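Local structure of alpha-galacturonidase (Bacillus subtilis, 3FEF) at residues F207-K212 against E260-I265; T343-P348 against A366-N371; L354-Q359 against G379-G384. The protein hydrolyses alpha-1,4-linked galacturonides such as di-galacturonate, releasing alpha-D-galacturonate, as a homotetrameric family 4 glycosidase that depends on NAD and manganese. All coordinates share one frame; numbering follows the deposited sequence.

Followed from the N terminus, the chain first closes contact 1, where the end of helix 253-262 and the residues after it return to strand 207-215 across 47 intervening residues, many of them helical. Contacts 2 and 3 come later and cross, their segments alternating: strand 341-348, the loop 354-359, strand 361-369, then the lead-in to helix 383-405. Contact 2 thus closes a loop inside an antiparallel sheet, while contact 3 ties the connection between two of its strands to the residues beyond its last strand. Contacts 1 and 3 touch, P382 resting on Y262 and A264, and P348 meets Q359 between contacts 2 and 3.

Contact 1 of 3, residues F207-K212 against E260-I265; sequences FTWITK and ETYGAI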
# COMPACT_ATOMS: atom_id res chain seq x y z
N PHE A 207 5.56 19.74 -15.16
CA PHE A 207 4.16 19.35 -15.31
C PHE A 207 3.52 19.40 -13.92
O PHE A 207 3.00 18.40 -13.41
CB PHE A 207 4.06 17.94 -15.90
CG PHE A 207 2.69 17.59 -16.47
CD1 PHE A 207 2.11 18.38 -17.47
CD2 PHE A 207 2.00 16.48 -16.01
CE1 PHE A 207 0.85 18.06 -18.00
CE2 PHE A 207 0.75 16.16 -16.53
CZ PHE A 207 0.18 16.95 -17.53
N THR A 208 3.61 20.58 -13.30
CA THR A 208 3.12 20.86 -11.98
C THR A 208 1.80 21.62 -12.02
O THR A 208 1.53 22.38 -12.95
CB THR A 208 4.13 21.76 -11.22
OG1 THR A 208 4.68 22.70 -12.15
CG2 THR A 208 5.26 20.93 -10.64
N TRP A 209 0.98 21.41 -10.99
CA TRP A 209 -0.37 21.95 -10.98
C TRP A 209 -0.69 22.52 -9.61
O TRP A 209 -0.27 21.99 -8.57
CB TRP A 209 -1.37 20.84 -11.33
CG TRP A 209 -1.13 20.33 -12.72
CD1 TRP A 209 -0.12 19.49 -13.13
CD2 TRP A 209 -1.89 20.64 -13.90
NE1 TRP A 209 -0.21 19.27 -14.48
CE2 TRP A 209 -1.29 19.96 -14.98
CE3 TRP A 209 -3.02 21.43 -14.14
CZ2 TRP A 209 -1.78 20.04 -16.28
CZ3 TRP A 209 -3.51 21.52 -15.43
CH2 TRP A 209 -2.89 20.83 -16.49
N ILE A 210 -1.48 23.57 -9.62
CA ILE A 210 -1.90 24.19 -8.39
C ILE A 210 -3.38 23.95 -8.23
O ILE A 210 -4.19 24.41 -9.04
CB ILE A 210 -1.58 25.71 -8.41
CG1 ILE A 210 -0.06 25.90 -8.48
CG2 ILE A 210 -2.18 26.39 -7.19
CD1 ILE A 210 0.42 27.40 -8.78
N THR A 211 -3.72 23.22 -7.18
CA THR A 211 -5.11 22.85 -6.95
C THR A 211 -5.75 23.74 -5.87
O THR A 211 -6.97 23.75 -5.71
CB THR A 211 -5.18 21.38 -6.51
OG1 THR A 211 -4.36 21.21 -5.34
CG2 THR A 211 -4.63 20.49 -7.59
N LYS A 212 -4.93 24.47 -5.13
CA LYS A 212 -5.42 25.44 -4.15
C LYS A 212 -4.40 26.56 -4.10
O LYS A 212 -3.20 26.32 -4.23
CB LYS A 212 -5.54 24.84 -2.75
CG LYS A 212 -6.30 23.54 -2.63
CD LYS A 212 -5.86 22.82 -1.34
CE LYS A 212 -6.61 21.51 -1.13
NZ LYS A 212 -5.86 20.56 -0.23
N GLU A 260 -9.14 25.37 -18.30
CA GLU A 260 -10.53 25.14 -18.72
C GLU A 260 -10.82 23.66 -18.84
O GLU A 260 -11.91 23.20 -18.55
CB GLU A 260 -10.80 25.75 -20.10
CG GLU A 260 -10.47 27.20 -20.18
CD GLU A 260 -11.35 27.99 -19.27
OE1 GLU A 260 -12.48 27.52 -19.02
OE2 GLU A 260 -10.91 29.06 -18.79
N THR A 261 -9.84 22.92 -19.32
CA THR A 261 -10.03 21.49 -19.44
C THR A 261 -9.99 20.82 -18.06
O THR A 261 -10.82 19.98 -17.76
CB THR A 261 -8.96 20.88 -20.36
OG1 THR A 261 -9.13 21.41 -21.68
CG2 THR A 261 -9.06 19.34 -20.39
N TYR A 262 -9.06 21.21 -17.19
CA TYR A 262 -8.77 20.36 -16.04
C TYR A 262 -9.18 20.90 -14.69
O TYR A 262 -9.27 20.15 -13.74
CB TYR A 262 -7.28 19.97 -16.03
CG TYR A 262 -6.87 19.11 -17.19
CD1 TYR A 262 -7.30 17.78 -17.29
CD2 TYR A 262 -6.03 19.60 -18.19
CE1 TYR A 262 -6.90 16.97 -18.35
CE2 TYR A 262 -5.62 18.80 -19.26
CZ TYR A 262 -6.06 17.48 -19.33
OH TYR A 262 -5.67 16.68 -20.38
N GLY A 263 -9.43 22.21 -14.60
CA GLY A 263 -9.88 22.81 -13.34
C GLY A 263 -8.79 23.05 -12.29
O GLY A 263 -9.09 23.44 -11.16
N ALA A 264 -7.53 22.79 -12.63
CA ALA A 264 -6.43 23.17 -11.75
C ALA A 264 -5.52 24.09 -12.54
O ALA A 264 -5.53 24.06 -13.75
CB ALA A 264 -5.67 21.94 -11.24
N ILE A 265 -4.74 24.93 -11.87
CA ILE A 265 -3.90 25.88 -12.57
C ILE A 265 -2.55 25.27 -12.99
O ILE A 265 -1.75 24.91 -12.15
CB ILE A 265 -3.63 27.10 -11.68
CG1 ILE A 265 -4.95 27.80 -11.31
CG2 ILE A 265 -2.61 28.04 -12.36
CD1 ILE A 265 -4.79 28.98 -10.31
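W209 reaches from its strand past A264, edge-on to its carbonyl, to Y262, while the backbones of I210 and I265 join in a single antiparallel bridge. Both bonds of this hydrogen-bonded pair, I210 N to I265 O and I265 N to I210 O, measure 2.9 Å. The CA of W209 adds a CH...O contact to I265 O at 3.5 Å. Along the W209 side chain, CB lies 4.2 Å from that same I265 O. With CG anti to its own carbonyl carbon (chi1 -62°), the indole is carried beside the second segment. CE3 then meets A264 O at 3.7 Å, the carbonyl oxygen lying at the ring edge near its plane, and A264 CB at 4.0 Å. Farther out, CZ3 approaches Y262 CB, and CH2 at the tip comes within 3.8 Å of Y262 CD2; the two ring planes stand 81° apart in an oblique pairing. Were W209 replaced by an alanine, the strand and the helix end would probably be left with a gap between them, A264 and Y262 having lost the indole they lean on. On the other side of the strand, the CB atoms of I210 and I265 meet at 4.1 Å, both residues packing on T175 of helix 171-187. V385 of helix 383-405 touches W209 and Y262, so the contact as a whole lies between helices 171-187 and 383-405, while strand 197-202 pairs with W209 and T211.

Contact 2 of 3, residues T343-P348 against A366-N371; sequences TNVNMP and AFITRN
T343 and A366 face each other as an antiparallel hydrogen-bonded pair, one rung of the ladder that joins strands 341-348 and 361-369. The polar part of the contact is all backbone. A366 N gives its hydrogen to T343 O at 2.9 Å, approaching at a tilt from the carbonyl plane. In return, T343 N donates to A366 O at 3.2 Å, this time in the carbonyl plane. The ladder continues on both sides, V345 bonding through its backbone to T364 and I368 to L341; the angle of 99° between the short strand axes is consistent with a strongly twisted and bent pair.

The apolar part lies on the face that carries the side chains of T343 and A366. V345 CG2 reaches A366 CB at 3.7 Å. A chi1 of -54° places that methyl between the backbone N and carbonyl carbon of its own residue and turns V345 CG1 to the end of I368, with CD1 4.4 Å away. I368 CD1 also meets T343 CG2 at 4.1 Å, the two side chains crossing obliquely. The threonine therefore offers its methyl to the isoleucine here. I331 of helix 328-335 packs against both T343 and I368, whereas V373 of strand 372-375 touches A366.

N344, which points away from this contact, and N346 donate through ND2 to the two carboxylate oxygens of E363. V345 lies about 8 Å, side chain to side chain, from the metal ligand C169.

Chemically, then, the contact divides its work: two backbone hydrogen bonds set this rung of the register, and methyl groups of T343, V345, A366 and I368 pack on the face these residues share, with no side-chain hydrogen bond or salt bridge across it.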
# COMPACT_ATOMS: atom_id res chain seq x y z
N THR A 343 8.95 25.34 0.60
CA THR A 343 9.08 25.66 -0.83
C THR A 343 8.94 24.38 -1.65
O THR A 343 8.91 23.28 -1.09
CB THR A 343 10.40 26.43 -1.16
OG1 THR A 343 10.36 26.95 -2.49
CG2 THR A 343 11.60 25.54 -1.01
N ASN A 344 8.78 24.50 -2.97
CA ASN A 344 8.48 23.31 -3.76
C ASN A 344 9.77 22.65 -4.19
O ASN A 344 10.71 23.34 -4.61
CB ASN A 344 7.62 23.64 -5.00
CG ASN A 344 8.24 24.74 -5.85
OD1 ASN A 344 8.38 25.89 -5.42
ND2 ASN A 344 8.61 24.38 -7.09
N VAL A 345 9.81 21.32 -4.10
CA VAL A 345 10.98 20.57 -4.50
C VAL A 345 10.61 19.20 -5.06
O VAL A 345 9.50 18.70 -4.89
CB VAL A 345 11.92 20.34 -3.30
CG1 VAL A 345 12.28 21.66 -2.62
CG2 VAL A 345 11.28 19.40 -2.32
N ASN A 346 11.59 18.59 -5.71
CA ASN A 346 11.45 17.28 -6.28
C ASN A 346 12.08 16.23 -5.36
O ASN A 346 13.24 16.32 -5.01
CB ASN A 346 12.07 17.26 -7.67
CG ASN A 346 11.22 17.98 -8.70
OD1 ASN A 346 10.54 17.33 -9.48
ND2 ASN A 346 11.24 19.32 -8.68
N MSE A 347 11.29 15.21 -5.01
CA MSE A 347 11.73 14.14 -4.14
C MSE A 347 10.94 12.87 -4.39
O MSE A 347 9.83 12.92 -4.90
CB MSE A 347 11.46 14.55 -2.70
CG MSE A 347 12.44 15.56 -2.21
SE MSE A 347 12.19 15.74 -0.31
CE MSE A 347 13.59 14.45 0.17
N PRO A 348 11.49 11.72 -3.97
CA PRO A 348 10.76 10.45 -4.07
C PRO A 348 9.37 10.55 -3.43
O PRO A 348 9.22 11.08 -2.32
CB PRO A 348 11.62 9.47 -3.28
CG PRO A 348 13.06 10.10 -3.24
CD PRO A 348 12.76 11.61 -3.23
N ALA A 366 7.62 21.24 0.48
CA ALA A 366 8.31 20.47 1.49
C ALA A 366 8.74 21.43 2.59
O ALA A 366 8.99 22.60 2.34
CB ALA A 366 9.50 19.75 0.89
N PHE A 367 8.77 20.92 3.81
CA PHE A 367 9.17 21.68 4.99
C PHE A 367 10.65 21.44 5.13
O PHE A 367 11.10 20.29 5.15
CB PHE A 367 8.45 21.17 6.24
CG PHE A 367 8.90 21.85 7.53
CD1 PHE A 367 8.86 23.24 7.65
CD2 PHE A 367 9.35 21.11 8.61
CE1 PHE A 367 9.27 23.88 8.83
CE2 PHE A 367 9.77 21.75 9.80
CZ PHE A 367 9.73 23.14 9.90
N ILE A 368 11.42 22.51 5.21
CA ILE A 368 12.85 22.34 5.23
C ILE A 368 13.37 23.00 6.46
O ILE A 368 13.05 24.14 6.76
CB ILE A 368 13.52 22.92 3.97
CG1 ILE A 368 12.82 22.39 2.71
CG2 ILE A 368 15.00 22.59 3.97
CD1 ILE A 368 13.46 22.87 1.42
N THR A 369 14.17 22.25 7.21
CA THR A 369 14.78 22.81 8.40
C THR A 369 16.11 22.08 8.61
O THR A 369 16.58 21.41 7.70
CB THR A 369 13.81 22.73 9.60
OG1 THR A 369 14.37 23.43 10.71
CG2 THR A 369 13.51 21.30 9.99
N ARG A 370 16.73 22.25 9.77
CA ARG A 370 18.10 21.75 9.90
C ARG A 370 18.20 20.30 9.43
O ARG A 370 17.59 19.43 10.02
CB ARG A 370 18.64 21.88 11.34
CG ARG A 370 20.13 21.58 11.43
CD ARG A 370 20.56 21.31 12.86
NE ARG A 370 21.96 20.91 12.91
CZ ARG A 370 22.38 19.67 12.70
NH1 ARG A 370 21.50 18.69 12.48
NH2 ARG A 370 23.67 19.39 12.73
N ASN A 371 18.96 20.04 8.37
CA ASN A 371 19.22 18.67 7.95
C ASN A 371 17.93 17.87 7.72
O ASN A 371 17.91 16.67 7.98
CB ASN A 371 20.09 17.94 9.00
CG ASN A 371 20.65 16.60 8.49
OD1 ASN A 371 21.07 16.48 7.34
ND2 ASN A 371 20.66 15.59 9.35

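Contact 3 of 3, residues L354-Q359 against G379-G384; sequences LNLPIQ and GALPKG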
# COMPACT_ATOMS: atom_id res chain seq x y z
N LEU A 354 -1.04 11.82 -4.26
CA LEU A 354 -1.91 10.62 -4.26
C LEU A 354 -1.99 9.92 -5.61
O LEU A 354 -2.00 10.58 -6.64
CB LEU A 354 -3.35 11.01 -3.82
CG LEU A 354 -3.55 11.37 -2.35
CD1 LEU A 354 -5.06 11.64 -1.98
CD2 LEU A 354 -2.95 10.28 -1.49
N ASN A 355 -2.10 8.59 -5.58
CA ASN A 355 -2.35 7.78 -6.78
C ASN A 355 -1.21 7.80 -7.80
O ASN A 355 -1.45 7.58 -8.97
CB ASN A 355 -3.65 8.20 -7.49
CG ASN A 355 -4.82 8.37 -6.54
OD1 ASN A 355 -5.02 7.57 -5.62
ND2 ASN A 355 -5.60 9.41 -6.77
N LEU A 356 0.00 8.10 -7.37
CA LEU A 356 1.16 8.10 -8.28
C LEU A 356 2.15 7.13 -7.69
O LEU A 356 2.23 7.03 -6.47
CB LEU A 356 1.77 9.50 -8.39
CG LEU A 356 1.63 10.36 -9.66
CD1 LEU A 356 0.28 10.23 -10.34
CD2 LEU A 356 1.95 11.83 -9.38
N PRO A 357 2.91 6.41 -8.53
CA PRO A 357 3.73 5.34 -7.94
C PRO A 357 4.65 5.85 -6.83
O PRO A 357 5.15 6.98 -6.88
CB PRO A 357 4.58 4.84 -9.11
CG PRO A 357 3.91 5.33 -10.35
CD PRO A 357 3.09 6.55 -9.98
N ILE A 358 4.89 5.03 -5.83
CA ILE A 358 5.80 5.43 -4.79
C ILE A 358 7.28 5.33 -5.23
O ILE A 358 7.63 4.52 -6.09
CB ILE A 358 5.48 4.70 -3.48
CG1 ILE A 358 6.60 3.76 -3.07
CG2 ILE A 358 4.15 3.99 -3.57
CD1 ILE A 358 6.92 3.96 -1.62
N GLN A 359 8.13 6.20 -4.66
CA GLN A 359 9.54 6.33 -5.07
C GLN A 359 9.73 7.23 -6.29
O GLN A 359 10.81 7.79 -6.48
CB GLN A 359 10.10 4.97 -5.44
CG GLN A 359 9.86 3.94 -4.40
CD GLN A 359 10.99 3.91 -3.47
OE1 GLN A 359 11.22 4.87 -2.72
NE2 GLN A 359 11.76 2.82 -3.52
N GLY A 379 -2.29 15.97 -1.69
CA GLY A 379 -3.53 15.47 -2.28
C GLY A 379 -3.39 14.95 -3.71
O GLY A 379 -2.33 14.49 -4.09
N ALA A 380 -4.48 15.02 -4.47
CA ALA A 380 -4.59 14.46 -5.82
C ALA A 380 -4.57 15.52 -6.92
O ALA A 380 -5.01 16.65 -6.73
CB ALA A 380 -5.91 13.62 -5.96
N LEU A 381 -4.09 15.13 -8.10
CA LEU A 381 -4.22 15.94 -9.31
C LEU A 381 -5.64 15.80 -9.85
O LEU A 381 -6.36 14.91 -9.43
CB LEU A 381 -3.21 15.44 -10.34
CG LEU A 381 -1.73 15.66 -9.94
CD1 LEU A 381 -0.81 14.64 -10.63
CD2 LEU A 381 -1.30 17.08 -10.28
N PRO A 382 -6.05 16.67 -10.78
CA PRO A 382 -7.27 16.33 -11.53
C PRO A 382 -7.07 14.98 -12.22
O PRO A 382 -5.95 14.65 -12.62
CB PRO A 382 -7.34 17.42 -12.60
CG PRO A 382 -6.62 18.60 -12.00
CD PRO A 382 -5.54 18.02 -11.09
N LYS A 383 -8.15 14.23 -12.39
CA LYS A 383 -8.06 12.87 -12.89
C LYS A 383 -7.38 12.78 -14.27
O LYS A 383 -6.47 11.95 -14.49
CB LYS A 383 -9.45 12.22 -12.89
CG LYS A 383 -9.47 10.80 -13.46
CD LYS A 383 -8.64 9.85 -12.63
CE LYS A 383 -9.19 9.77 -11.21
NZ LYS A 383 -8.19 9.07 -10.34
N GLY A 384 -7.76 13.67 -15.18
CA GLY A 384 -7.12 13.73 -16.50
C GLY A 384 -5.61 13.96 -16.42
O GLY A 384 -4.83 13.40 -17.19
O HOH W 1 -3.41 12.44 -8.39
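The loop joining strands 341-348 and 361-369 meets the residues that lead into helix 383-405, and L354 and G379 are where the two backbones join. L354 N donates to G379 O at 3.0 Å in a nearly straight bond (178°), although the donor stands above the carbonyl plane. The same glycine carbonyl takes the leucine side chain alongside: L354 CB is 3.6 Å from G379 O. In L354 a chi1 of -71° sets CG beside the backbone N and lays CD1 near G379 CA. Its CB also meets A380 CB at 4.2 Å.

A water makes a second link between the segments, donating to L354 O at 2.9 Å and accepting from L381 N at 2.8 Å. Deeper in, the buried leucines L356 and L381 cross at about a right angle, touching through CD2 of the former and CD1 of the latter at 4.1 Å. N355 ND2 and K383 NZ are both drawn to E386, the first by a hydrogen bond and the second by a salt bridge.

P382 occupies the N-cap position. The arrangement is that of a loop docked on the approach to a helix N terminus, with E386 in the first turn of that helix linking both segments.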